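Local coordinates for protein 2-CYS peroxiredoxin (PDB 2H01) that probably reduces hydrogen peroxide and organic hydroperoxides to water and alcohols as a thiol-dependent peroxidase of the peroxiredoxin family, at residues 7-12 with 98-103; 18-23 with 75-80; 36-41 with 121-126; 53-58 with 93-98. One frame throughout, in Å; residues are numbered along the deposited sequence.

Contact 1 (7-12 with 98-103); sequences PSFKAE and TLISDI
Glu12 O receives the backbone N-H of Ser101, the single hydrogen bond between residues 7-12 and 98-103, at 3.0 Å from Ser101 N to Glu12 O. The same oxygen is approached by Ile100 CA at 3.5 Å in a CA-H...O contact. Beside this junction the methyl of Ala11 rests against the backbone of the other strand, its CB 3.7 Å from Ser101 O. Ala11 CB also packs on the branch point of Ile100, with 4.3 Å between Ala11 CB and Ile100 CB. One step outward, the ring of Phe9 supplies the remaining apolar contact: its CE1 is 4.0 Å from Ile100 CD1, and the two side chains cross at about a right angle. On the isoleucine, CG1 stands between the backbone N and the carbonyl carbon (chi1 59°), which carries CD1 to the phenylalanine while CG2 lies beside its own backbone N. The axes of strands 10-12 and 98-101 run at 105°, so the two strands cross steeply at the corner where strand 10-14 of the N-terminal hairpin joins strand 98-101 of the thioredoxin-fold sheet. The hairpin partner is strand 20-24, whose Val23 bonds with the Ala11 backbone. In the next shell, Ile107 of helix 106-110 packs on both Phe9 and Ala11. The polar side-chain ends turn to other partners: Glu12 OE2 forms a salt bridge with Lys76 NZ and Ser101 OG bonds to Asp74 O, and the main-chain O of Ile100 accepts from His79 NE2.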
loop_
_atom_site.group_PDB
_atom_site.type_symbol
_atom_site.label_atom_id
_atom_site.label_comp_id
_atom_site.label_asym_id
_atom_site.label_seq_id
_atom_site.Cartn_x
_atom_site.Cartn_y
_atom_site.Cartn_z
ATOM N N PRO A 7 -0.100 1.562 12.648
ATOM C CA PRO A 7 -1.233 2.429 12.990
ATOM C C PRO A 7 -2.515 1.923 12.342
ATOM O O PRO A 7 -2.640 1.925 11.118
ATOM C CB PRO A 7 -0.794 3.778 12.444
ATOM C CG PRO A 7 0.684 3.749 12.698
ATOM C CD PRO A 7 1.051 2.367 12.206
ATOM N N SER A 8 -3.469 1.489 13.157
ATOM C CA SER A 8 -4.705 0.949 12.612
ATOM C C SER A 8 -5.612 1.998 11.978
ATOM O O SER A 8 -5.345 3.201 12.048
ATOM C CB SER A 8 -5.466 0.175 13.694
ATOM O OG SER A 8 -5.791 1.005 14.793
ATOM N N PHE A 9 -6.669 1.527 11.322
ATOM C CA PHE A 9 -7.635 2.420 10.691
ATOM C C PHE A 9 -8.883 1.666 10.229
ATOM O O PHE A 9 -8.886 0.441 10.101
ATOM C CB PHE A 9 -6.992 3.185 9.511
ATOM C CG PHE A 9 -6.476 2.293 8.401
ATOM C CD1 PHE A 9 -7.354 1.610 7.568
ATOM C CD2 PHE A 9 -5.106 2.127 8.204
ATOM C CE1 PHE A 9 -6.878 0.775 6.561
ATOM C CE2 PHE A 9 -4.620 1.294 7.200
ATOM C CZ PHE A 9 -5.506 0.616 6.377
ATOM N N LYS A 10 -9.951 2.425 10.065
ATOM C CA LYS A 10 -11.194 1.941 9.510
ATOM C C LYS A 10 -11.657 2.912 8.433
ATOM O O LYS A 10 -12.141 3.983 8.730
ATOM C CB LYS A 10 -12.251 1.850 10.605
ATOM C CG LYS A 10 -13.291 0.789 10.350
ATOM C CD LYS A 10 -14.682 1.209 10.741
ATOM C CE LYS A 10 -14.738 1.711 12.166
ATOM N NZ LYS A 10 -15.147 0.673 13.144
ATOM N N ALA A 11 -11.486 2.541 7.177
ATOM C CA ALA A 11 -11.829 3.463 6.089
ATOM C C ALA A 11 -12.855 2.980 5.075
ATOM O O ALA A 11 -13.035 1.779 4.884
ATOM C CB ALA A 11 -10.556 3.879 5.348
ATOM N N GLU A 12 -13.531 3.934 4.439
ATOM C CA GLU A 12 -14.507 3.629 3.399
ATOM C C GLU A 12 -13.640 3.142 2.240
ATOM O O GLU A 12 -12.473 3.527 2.140
ATOM C CB GLU A 12 -15.285 4.884 2.966
ATOM C CG GLU A 12 -16.266 5.449 3.998
ATOM C CD GLU A 12 -17.335 4.445 4.423
ATOM O OE1 GLU A 12 -16.989 3.465 5.116
ATOM O OE2 GLU A 12 -18.521 4.630 4.065
ATOM N N THR A 98 -8.270 -2.862 -4.187
ATOM C CA THR A 98 -8.987 -1.805 -3.489
ATOM C C THR A 98 -8.272 -0.486 -3.210
ATOM O O THR A 98 -7.070 -0.438 -2.974
ATOM C CB THR A 98 -9.620 -2.343 -2.157
ATOM O OG1 THR A 98 -9.416 -1.396 -1.097
ATOM C CG2 THR A 98 -9.047 -3.685 -1.778
ATOM N N LEU A 99 -9.041 0.594 -3.282
ATOM C CA LEU A 99 -8.541 1.933 -3.001
ATOM C C LEU A 99 -9.297 2.403 -1.755
ATOM O O LEU A 99 -10.523 2.309 -1.697
ATOM C CB LEU A 99 -8.828 2.873 -4.177
ATOM C CG LEU A 99 -8.139 2.574 -5.519
ATOM C CD1 LEU A 99 -8.573 3.602 -6.560
ATOM C CD2 LEU A 99 -6.627 2.615 -5.350
ATOM N N ILE A 100 -8.794 2.972 -0.882
ATOM C CA ILE A 100 -9.509 3.435 0.300
ATOM C C ILE A 100 -9.472 4.955 0.409
ATOM O O ILE A 100 -8.570 5.606 -0.153
ATOM C CB ILE A 100 -8.916 2.800 1.572
ATOM C CG1 ILE A 100 -7.437 3.166 1.712
ATOM C CG2 ILE A 100 -9.095 1.289 1.547
ATOM C CD1 ILE A 100 -6.837 2.785 3.047
ATOM N N SER A 101 -10.281 5.405 1.206
ATOM C CA SER A 101 -10.486 6.841 1.245
ATOM C C SER A 101 -10.147 7.414 2.599
ATOM O O SER A 101 -10.806 7.095 3.588
ATOM C CB SER A 101 -11.943 7.164 0.895
ATOM O OG SER A 101 -12.245 8.534 1.117
ATOM N N ASP A 102 -9.138 8.280 2.605
ATOM C CA ASP A 102 -8.634 8.945 3.799
ATOM C C ASP A 102 -9.166 10.373 3.957
ATOM O O ASP A 102 -8.403 11.323 3.981
ATOM C CB ASP A 102 -7.104 8.937 3.813
ATOM C CG ASP A 102 -6.523 9.371 5.143
ATOM O OD1 ASP A 102 -7.218 9.269 6.163
ATOM O OD2 ASP A 102 -5.383 9.837 5.261
ATOM N N ILE A 103 -10.479 10.504 4.082
ATOM C CA ILE A 103 -11.144 11.784 3.922
ATOM C C ILE A 103 -11.027 12.713 5.117
ATOM O O ILE A 103 -11.203 13.905 4.985
ATOM C CB ILE A 103 -12.614 11.620 3.529
ATOM C CG1 ILE A 103 -13.305 12.970 3.560
ATOM C CG2 ILE A 103 -13.321 10.695 4.470
ATOM C CD1 ILE A 103 -14.096 13.250 2.351
#

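Contact 2 (18-23 with 75-80); sequences NTFGEV and SKFTHL
Lys76 O accepts the helical bond from Leu80 N, 3.1 Å between Leu80 N and Lys76 O, and the ring of Phe20 comes up against the same oxygen, with Phe20 CE1 3.6 Å from Lys76 O. From there the lysine chain passes across one face of the Phe20 ring. Its CD sits over the ring centre in a CH-pi contact, 3.7 Å from the centroid, and its CE lies above CD2. The chain turns at its last torsion (chi4 -71°), leaving NZ too distant from the ring for more than a weak cation-pi attraction; the ammonium instead forms a salt bridge with Glu12 on strand 10-14. This is how the N-terminal beta hairpin, of which strand 20-24 is the second arm, docks against the N-terminal part of helix 76-83 at the protein surface. The far end of the Phe20 ring points its edge at the face of Phe77 in an offset edge-to-face pair, the planes 81° apart and the centroids 5.4 Å from each other. Phe20 CZ meets Leu80 CD2 at 3.5 Å, a close methyl contact. The other branch of that leucine, CD1, lies 4.0 Å from Asn18 CG, so its two methyls divide between Phe20 and Asn18, two residues before the strand. Asn18 OD1 has a weak hydrogen bond from Lys83 NZ, farther along the same helix.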
loop_
_atom_site.group_PDB
_atom_site.type_symbol
_atom_site.label_atom_id
_atom_site.label_comp_id
_atom_site.label_asym_id
_atom_site.label_seq_id
_atom_site.Cartn_x
_atom_site.Cartn_y
_atom_site.Cartn_z
ATOM N N ASN A 18 -15.866 -2.379 -7.857
ATOM C CA ASN A 18 -16.460 -1.043 -7.907
ATOM C C ASN A 18 -17.623 -0.930 -6.948
ATOM O O ASN A 18 -18.498 -0.105 -7.111
ATOM C CB ASN A 18 -16.944 -0.703 -9.313
ATOM C CG ASN A 18 -15.841 -0.230 -10.217
ATOM O OD1 ASN A 18 -14.714 -0.040 -9.805
ATOM N ND2 ASN A 18 -16.175 -0.031 -11.468
ATOM N N THR A 19 -17.582 -1.812 -5.955
ATOM C CA THR A 19 -18.471 -1.899 -4.794
ATOM C C THR A 19 -17.953 -0.940 -3.750
ATOM O O THR A 19 -16.754 -0.769 -3.637
ATOM C CB THR A 19 -18.324 -3.336 -4.206
ATOM O OG1 THR A 19 -19.045 -4.276 -5.002
ATOM C CG2 THR A 19 -18.940 -3.466 -2.861
ATOM N N PHE A 20 -18.829 -0.325 -2.967
ATOM C CA PHE A 20 -18.315 0.446 -1.842
ATOM C C PHE A 20 -18.284 -0.490 -0.670
ATOM O O PHE A 20 -18.944 -1.531 -0.684
ATOM C CB PHE A 20 -19.209 1.633 -1.491
ATOM C CG PHE A 20 -19.119 2.771 -2.462
ATOM C CD1 PHE A 20 -17.928 3.036 -3.133
ATOM C CD2 PHE A 20 -20.217 3.597 -2.684
ATOM C CE1 PHE A 20 -17.835 4.111 -4.014
ATOM C CE2 PHE A 20 -20.131 4.674 -3.561
ATOM C CZ PHE A 20 -18.944 4.933 -4.226
ATOM N N GLY A 21 -17.514 -0.126 0.346
ATOM C CA GLY A 21 -17.428 -0.958 1.526
ATOM C C GLY A 21 -16.481 -0.359 2.537
ATOM O O GLY A 21 -15.926 0.712 2.314
ATOM N N GLU A 22 -16.299 -1.056 3.650
ATOM C CA GLU A 22 -15.414 -0.595 4.697
ATOM C C GLU A 22 -14.238 -1.547 4.838
ATOM O O GLU A 22 -14.374 -2.753 4.650
ATOM C CB GLU A 22 -16.177 -0.510 6.012
ATOM C CG GLU A 22 -15.344 -0.039 7.189
ATOM C CD GLU A 22 -16.166 0.056 8.459
ATOM O OE1 GLU A 22 -16.766 -0.972 8.853
ATOM O OE2 GLU A 22 -16.215 1.156 9.055
ATOM N N VAL A 23 -13.061 -0.994 5.092
ATOM C CA VAL A 23 -11.880 -1.791 5.355
ATOM C C VAL A 23 -11.109 -1.343 6.582
ATOM O O VAL A 23 -10.881 -0.164 6.797
ATOM C CB VAL A 23 -10.901 -1.806 4.180
ATOM C CG1 VAL A 23 -9.613 -2.499 4.595
ATOM C CG2 VAL A 23 -11.495 -2.484 2.999
ATOM N N SER A 75 -12.295 11.200 -1.508
ATOM C CA SER A 75 -13.443 10.437 -1.009
ATOM C C SER A 75 -13.634 9.170 -1.840
ATOM O O SER A 75 -13.031 9.024 -2.910
ATOM C CB SER A 75 -14.719 11.281 -1.099
ATOM O OG SER A 75 -15.055 11.521 -2.457
ATOM N N LYS A 76 -14.478 8.261 -1.352
ATOM C CA LYS A 76 -14.738 7.027 -2.080
ATOM C C LYS A 76 -15.489 7.323 -3.373
ATOM O O LYS A 76 -15.335 6.611 -4.367
ATOM C CB LYS A 76 -15.535 6.029 -1.227
ATOM C CG LYS A 76 -16.898 6.493 -0.725
ATOM C CD LYS A 76 -17.673 5.276 -0.199
ATOM C CE LYS A 76 -19.102 5.599 0.231
ATOM N NZ LYS A 76 -19.131 6.394 1.486
ATOM N N PHE A 77 -16.295 8.380 -3.361
ATOM C CA PHE A 77 -17.047 8.765 -4.547
ATOM C C PHE A 77 -16.103 9.217 -5.655
ATOM O O PHE A 77 -16.312 8.897 -6.823
ATOM C CB PHE A 77 -18.033 9.871 -4.199
ATOM C CG PHE A 77 -19.073 9.444 -3.215
ATOM C CD1 PHE A 77 -20.121 8.623 -3.609
ATOM C CD2 PHE A 77 -18.995 9.839 -1.891
ATOM C CE1 PHE A 77 -21.080 8.199 -2.701
ATOM C CE2 PHE A 77 -19.953 9.420 -0.970
ATOM C CZ PHE A 77 -20.999 8.597 -1.377
ATOM N N THR A 78 -15.063 9.969 -5.338
ATOM C CA THR A 78 -14.151 10.318 -6.406
ATOM C C THR A 78 -13.205 9.227 -6.875
ATOM O O THR A 78 -12.779 9.239 -8.018
ATOM C CB THR A 78 -13.489 11.689 -6.270
ATOM O OG1 THR A 78 -13.847 12.286 -5.033
ATOM C CG2 THR A 78 -12.012 11.568 -6.202
ATOM N N HIS A 79 -12.927 8.260 -6.007
ATOM C CA HIS A 79 -12.179 7.082 -6.456
ATOM C C HIS A 79 -13.011 6.364 -7.517
ATOM O O HIS A 79 -12.520 6.019 -8.588
ATOM C CB HIS A 79 -11.936 6.089 -5.305
ATOM C CG HIS A 79 -10.868 6.500 -4.341
ATOM N ND1 HIS A 79 -9.946 7.482 -4.620
ATOM C CD2 HIS A 79 -10.546 6.019 -3.118
ATOM C CE1 HIS A 79 -9.102 7.592 -3.611
ATOM N NE2 HIS A 79 -9.443 6.713 -2.687
ATOM N N LEU A 80 -14.275 6.123 -7.200
ATOM C CA LEU A 80 -15.171 5.436 -8.128
ATOM C C LEU A 80 -15.210 6.150 -9.478
ATOM O O LEU A 80 -15.029 5.528 -10.530
ATOM C CB LEU A 80 -16.582 5.356 -7.543
ATOM C CG LEU A 80 -17.630 4.720 -8.456
ATOM C CD1 LEU A 80 -17.179 3.301 -8.825
ATOM C CD2 LEU A 80 -18.994 4.699 -7.757
#

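Contact 3 (36-41 with 121-126); sequences LYFYPL and LRAFVL
Arg122 can be followed outward from a backbone that already touches the other strand: its CA makes a nearly straight CA-H...O contact with Phe38 O, 3.2 Å between Arg122 CA and Phe38 O. Its CB and CG remain near that carbonyl, and CG also approaches Pro40 CD. The chain, extended from CG to NE (chi2 176°, chi3 173°), brings one face of the guanidinium against the proline ring. Pro40 CD sits over that face, offset toward its rim, and Pro40 CG lies 3.6 Å from Arg122 NH1. NE has a long, weak ion pair with Glu50, and the side chain is about 8 Å from that of Cys47, the predicted peroxidatic cysteine. Behind it the strands pair antiparallel. Leu36 and Val125 exchange two bonds, with Val125 N 2.7 Å from Leu36 O, and Phe38 N donates to Ala123 O at 2.9 Å; the return bond from Ala123 N to Phe38 O is weak. Tyr37 and Phe124 form the non-hydrogen-bonded pair between them. Here Tyr37 CB comes to the edge of the Phe124 ring, 3.5 Å from Phe124 CD1, while Leu36, Phe38, Ala123 and Val125 share the other face. Strand 33-38 is thereby held between strand 119-127 on one flank and the parallel strand 66-72 on the other. Helix 49-56 covers the Tyr37-Phe124 face through Leu54, and strand 133-138 continues the sheet beyond Phe124.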
loop_
_atom_site.group_PDB
_atom_site.type_symbol
_atom_site.label_atom_id
_atom_site.label_comp_id
_atom_site.label_asym_id
_atom_site.label_seq_id
_atom_site.Cartn_x
_atom_site.Cartn_y
_atom_site.Cartn_z
ATOM N N LEU A 36 0.377 -1.265 1.765
ATOM C CA LEU A 36 -0.380 -0.021 1.809
ATOM C C LEU A 36 0.471 1.055 1.152
ATOM O O LEU A 36 1.629 1.251 1.538
ATOM C CB LEU A 36 -0.667 0.387 3.260
ATOM C CG LEU A 36 -1.314 1.778 3.422
ATOM C CD1 LEU A 36 -2.742 1.744 2.888
ATOM C CD2 LEU A 36 -1.309 2.210 4.886
ATOM N N TYR A 37 -0.088 1.752 0.164
ATOM C CA TYR A 37 0.657 2.809 -0.509
ATOM C C TYR A 37 -0.143 4.100 -0.575
ATOM O O TYR A 37 -1.372 4.076 -0.620
ATOM C CB TYR A 37 1.085 2.373 -1.924
ATOM C CG TYR A 37 -0.037 2.224 -2.939
ATOM C CD1 TYR A 37 -0.713 1.017 -3.093
ATOM C CD2 TYR A 37 -0.403 3.290 -3.758
ATOM C CE1 TYR A 37 -1.725 0.861 -4.047
ATOM C CE2 TYR A 37 -1.419 3.158 -4.709
ATOM C CZ TYR A 37 -2.071 1.939 -4.849
ATOM O OH TYR A 37 -3.052 1.805 -5.800
ATOM N N PHE A 38 0.561 5.227 -0.576
ATOM C CA PHE A 38 -0.081 6.538 -0.619
ATOM C C PHE A 38 0.252 7.366 -1.855
ATOM O O PHE A 38 1.363 7.329 -2.372
ATOM C CB PHE A 38 0.319 7.391 0.598
ATOM C CG PHE A 38 -0.196 6.883 1.909
ATOM C CD1 PHE A 38 0.493 5.901 2.611
ATOM C CD2 PHE A 38 -1.375 7.391 2.450
ATOM C CE1 PHE A 38 0.017 5.424 3.845
ATOM C CE2 PHE A 38 -1.865 6.925 3.680
ATOM C CZ PHE A 38 -1.162 5.937 4.378
ATOM N N TYR A 39 -0.728 8.115 -2.332
ATOM C CA TYR A 39 -0.499 9.020 -3.447
ATOM C C TYR A 39 -1.271 10.292 -3.073
ATOM O O TYR A 39 -2.231 10.241 -2.312
ATOM C CB TYR A 39 -0.959 8.420 -4.781
ATOM C CG TYR A 39 -2.416 8.039 -4.870
ATOM C CD1 TYR A 39 -2.876 6.835 -4.337
ATOM C CD2 TYR A 39 -3.341 8.886 -5.498
ATOM C CE1 TYR A 39 -4.213 6.478 -4.428
ATOM C CE2 TYR A 39 -4.682 8.543 -5.591
ATOM C CZ TYR A 39 -5.110 7.338 -5.056
ATOM O OH TYR A 39 -6.429 6.991 -5.143
ATOM N N PRO A 40 -0.833 11.451 -3.580
ATOM C CA PRO A 40 -1.471 12.740 -3.298
ATOM C C PRO A 40 -2.963 12.854 -3.612
ATOM O O PRO A 40 -3.797 12.997 -2.716
ATOM C CB PRO A 40 -0.655 13.726 -4.141
ATOM C CG PRO A 40 0.689 13.073 -4.262
ATOM C CD PRO A 40 0.327 11.622 -4.476
ATOM N N LEU A 41 -3.288 12.787 -4.896
ATOM C CA LEU A 41 -4.661 12.978 -5.328
ATOM C C LEU A 41 -5.104 12.220 -6.555
ATOM O O LEU A 41 -4.302 11.725 -7.345
ATOM C CB LEU A 41 -4.892 14.460 -5.621
ATOM C CG LEU A 41 -4.639 15.483 -4.521
ATOM C CD1 LEU A 41 -4.587 16.874 -5.138
ATOM C CD2 LEU A 41 -5.733 15.380 -3.465
ATOM N N LEU A 121 1.977 12.130 1.006
ATOM C CA LEU A 121 3.202 12.014 0.232
ATOM C C LEU A 121 3.246 10.571 -0.272
ATOM O O LEU A 121 2.671 9.669 0.351
ATOM C CB LEU A 121 4.414 12.276 1.127
ATOM C CG LEU A 121 4.536 13.693 1.703
ATOM C CD1 LEU A 121 5.407 13.660 2.932
ATOM C CD2 LEU A 121 5.116 14.645 0.645
ATOM N N ARG A 122 3.918 10.356 -1.397
ATOM C CA ARG A 122 4.054 9.014 -1.963
ATOM C C ARG A 122 4.824 8.099 -0.996
ATOM O O ARG A 122 5.897 8.463 -0.518
ATOM C CB ARG A 122 4.784 9.089 -3.303
ATOM C CG ARG A 122 3.935 9.633 -4.458
ATOM C CD ARG A 122 4.765 9.752 -5.724
ATOM N NE ARG A 122 3.960 10.101 -6.894
ATOM C CZ ARG A 122 3.406 11.294 -7.107
ATOM N NH1 ARG A 122 3.566 12.278 -6.231
ATOM N NH2 ARG A 122 2.681 11.504 -8.199
ATOM N N ALA A 123 4.272 6.920 -0.709
ATOM C CA ALA A 123 4.926 5.984 0.200
ATOM C C ALA A 123 4.450 4.535 0.049
ATOM O O ALA A 123 3.266 4.287 -0.223
ATOM C CB ALA A 123 4.717 6.442 1.644
ATOM N N PHE A 124 5.375 3.585 0.214
ATOM C CA PHE A 124 5.027 2.164 0.149
ATOM C C PHE A 124 5.290 1.605 1.541
ATOM O O PHE A 124 6.400 1.711 2.060
ATOM C CB PHE A 124 5.880 1.395 -0.878
ATOM C CG PHE A 124 5.656 1.817 -2.310
ATOM C CD1 PHE A 124 4.382 1.798 -2.872
ATOM C CD2 PHE A 124 6.723 2.260 -3.092
ATOM C CE1 PHE A 124 4.172 2.223 -4.199
ATOM C CE2 PHE A 124 6.524 2.686 -4.413
ATOM C CZ PHE A 124 5.249 2.668 -4.964
ATOM N N VAL A 125 4.264 1.027 2.150
ATOM C CA VAL A 125 4.388 0.475 3.493
ATOM C C VAL A 125 3.999 -0.995 3.506
ATOM O O VAL A 125 2.850 -1.349 3.239
ATOM C CB VAL A 125 3.487 1.241 4.475
ATOM C CG1 VAL A 125 3.757 0.786 5.909
ATOM C CG2 VAL A 125 3.736 2.741 4.327
ATOM N N LEU A 126 4.962 -1.854 3.815
ATOM C CA LEU A 126 4.705 -3.289 3.844
ATOM C C LEU A 126 4.464 -3.735 5.282
ATOM O O LEU A 126 5.276 -3.469 6.170
ATOM C CB LEU A 126 5.888 -4.047 3.224
ATOM C CG LEU A 126 5.913 -5.571 3.359
ATOM C CD1 LEU A 126 4.683 -6.192 2.706
ATOM C CD2 LEU A 126 7.198 -6.106 2.746
#

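Contact 4 (53-58 with 93-98); sequences ALDKAL and GNIKHT
In the thioredoxin-like fold, Asp55 of helix 49-56 holds the loop before strand 98-101 through the main-chain N-H of Lys96. Lys96 N donates to Asp55 OD1 at 2.7 Å in a nearly straight bond. The donor comes from above the carboxylate plane, 37° out of it. A chi1 of -170° turns the Asp55 carboxylate away from its own N and toward the loop. The same OD1 also lies at the edge of the imidazole, 3.1 Å from His97 CD2. The carboxylate and ring planes are 43° apart. A helix packed on one face of the sheet is thus joined to the chain about to enter strand 98-101, which pairs in parallel with strand 66-72. Ile95 flanks the carboxylate, its CB 3.6 Å from Asp55 CG, and lays CD1 over one face of the His97 ring. Leu58 packs CD2 on the lysine, 3.9 Å from Lys96 CB. Its CD1 rests on the histidine, with 4.0 Å between Leu58 CD1 and His97 CB. Leu68 of strand 66-72 lies against both Leu58 and His97, while Ile95 O accepts a hydrogen bond from Lys83 NZ.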
loop_
_atom_site.group_PDB
_atom_site.type_symbol
_atom_site.label_atom_id
_atom_site.label_comp_id
_atom_site.label_asym_id
_atom_site.label_seq_id
_atom_site.Cartn_x
_atom_site.Cartn_y
_atom_site.Cartn_z
ATOM N N ALA A 53 1.183 0.678 -12.232
ATOM C CA ALA A 53 2.292 -0.273 -12.141
ATOM C C ALA A 53 1.953 -1.399 -11.155
ATOM O O ALA A 53 2.261 -2.560 -11.407
ATOM C CB ALA A 53 3.557 0.434 -11.704
ATOM N N LEU A 54 1.323 -1.054 -10.033
ATOM C CA LEU A 54 0.961 -2.061 -9.041
ATOM C C LEU A 54 -0.172 -2.962 -9.524
ATOM O O LEU A 54 -0.079 -4.193 -9.423
ATOM C CB LEU A 54 0.554 -1.405 -7.714
ATOM C CG LEU A 54 1.644 -0.635 -6.969
ATOM C CD1 LEU A 54 1.042 0.033 -5.745
ATOM C CD2 LEU A 54 2.776 -1.580 -6.567
ATOM N N ASP A 55 -1.237 -2.357 -10.048
ATOM C CA ASP A 55 -2.372 -3.142 -10.521
ATOM C C ASP A 55 -1.971 -4.090 -11.644
ATOM O O ASP A 55 -2.502 -5.200 -11.752
ATOM C CB ASP A 55 -3.510 -2.251 -11.011
ATOM C CG ASP A 55 -4.782 -3.044 -11.263
ATOM O OD1 ASP A 55 -5.345 -3.589 -10.289
ATOM O OD2 ASP A 55 -5.214 -3.141 -12.429
ATOM N N LYS A 56 -1.046 -3.642 -12.489
ATOM C CA LYS A 56 -0.579 -4.482 -13.584
ATOM C C LYS A 56 0.187 -5.680 -13.026
ATOM O O LYS A 56 0.321 -6.693 -13.687
ATOM C CB LYS A 56 0.316 -3.685 -14.537
ATOM C CG LYS A 56 -0.436 -3.067 -15.709
ATOM C CD LYS A 56 0.497 -2.151 -16.499
ATOM C CE LYS A 56 -0.232 -1.460 -17.639
ATOM N NZ LYS A 56 0.590 -0.344 -18.189
ATOM N N ALA A 57 0.683 -5.558 -11.799
ATOM C CA ALA A 57 1.424 -6.646 -11.174
ATOM C C ALA A 57 0.595 -7.351 -10.090
ATOM O O ALA A 57 1.124 -8.135 -9.313
ATOM C CB ALA A 57 2.705 -6.105 -10.578
ATOM N N LEU A 58 -0.703 -7.082 -10.049
ATOM C CA LEU A 58 -1.557 -7.684 -9.035
ATOM C C LEU A 58 -1.325 -9.173 -8.814
ATOM O O LEU A 58 -1.131 -9.609 -7.680
ATOM C CB LEU A 58 -3.033 -7.460 -9.360
ATOM C CG LEU A 58 -3.988 -7.939 -8.260
ATOM C CD1 LEU A 58 -3.715 -7.178 -6.964
ATOM C CD2 LEU A 58 -5.421 -7.724 -8.703
ATOM N N GLY A 93 -8.886 3.826 -14.907
ATOM C CA GLY A 93 -9.671 2.730 -15.422
ATOM C C GLY A 93 -10.045 1.753 -14.343
ATOM O O GLY A 93 -10.074 2.083 -13.167
ATOM N N ASN A 94 -10.308 0.528 -14.755
ATOM C CA ASN A 94 -10.881 -0.468 -13.874
ATOM C C ASN A 94 -9.863 -1.312 -13.105
ATOM O O ASN A 94 -9.792 -2.513 -13.297
ATOM C CB ASN A 94 -11.810 -1.367 -14.655
ATOM C CG ASN A 94 -12.835 -1.996 -13.799
ATOM O OD1 ASN A 94 -13.485 -2.943 -14.201
ATOM N ND2 ASN A 94 -12.991 -1.484 -12.598
ATOM N N ILE A 95 -9.084 -0.681 -12.240
ATOM C CA ILE A 95 -8.125 -1.411 -11.434
ATOM C C ILE A 95 -8.801 -2.408 -10.513
ATOM O O ILE A 95 -9.942 -2.244 -10.105
ATOM C CB ILE A 95 -7.224 -0.472 -10.636
ATOM C CG1 ILE A 95 -8.031 0.268 -9.565
ATOM C CG2 ILE A 95 -6.507 0.456 -11.545
ATOM C CD1 ILE A 95 -7.249 0.621 -8.361
ATOM N N LYS A 96 -8.083 -3.462 -10.199
ATOM C CA LYS A 96 -8.720 -4.638 -9.675
ATOM C C LYS A 96 -8.443 -4.835 -8.187
ATOM O O LYS A 96 -8.937 -5.763 -7.566
ATOM C CB LYS A 96 -8.375 -5.845 -10.527
ATOM C CG LYS A 96 -9.184 -5.908 -11.798
ATOM C CD LYS A 96 -10.671 -5.816 -11.497
ATOM C CE LYS A 96 -11.507 -5.423 -12.714
ATOM N NZ LYS A 96 -11.540 -6.412 -13.808
ATOM N N HIS A 97 -7.685 -3.914 -7.612
ATOM C CA HIS A 97 -7.382 -3.972 -6.182
ATOM C C HIS A 97 -8.084 -2.790 -5.496
ATOM O O HIS A 97 -8.454 -1.822 -6.152
ATOM C CB HIS A 97 -5.867 -3.947 -5.933
ATOM C CG HIS A 97 -5.185 -2.684 -6.359
ATOM N ND1 HIS A 97 -5.060 -1.590 -5.531
ATOM C CD2 HIS A 97 -4.533 -2.366 -7.503
ATOM C CE1 HIS A 97 -4.353 -0.656 -6.141
ATOM N NE2 HIS A 97 -4.020 -1.103 -7.339
ATOM N N THR A 98 -8.270 -2.862 -4.187
ATOM C CA THR A 98 -8.987 -1.805 -3.489
ATOM C C THR A 98 -8.272 -0.486 -3.210
ATOM O O THR A 98 -7.070 -0.438 -2.974
ATOM C CB THR A 98 -9.620 -2.343 -2.157
ATOM O OG1 THR A 98 -9.416 -1.396 -1.097
ATOM C CG2 THR A 98 -9.047 -3.685 -1.778
#

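In the fold
Contact 3 lies deepest, about 6 Å between its centre and that of the chain, and is a regular strand pairing with a ladder of three sound backbone bonds and one weak one. Contact 1 is also buried and reaches the same sheet, but its strands cross steeply and share one backbone bond. Contact 2 is the surface member, mainly ring and methylene packing, without a hydrogen bond between its segments; it and contact 1 share the N-terminal hairpin and touch through main-chain and histidine bonds. Contact 4, buried though off the sheet, relies on a carboxylate gripping a loop. Thr98 belongs to both contacts 1 and 4, whereas Leu54 and His97 pack contact 4 against Tyr37 of contact 3.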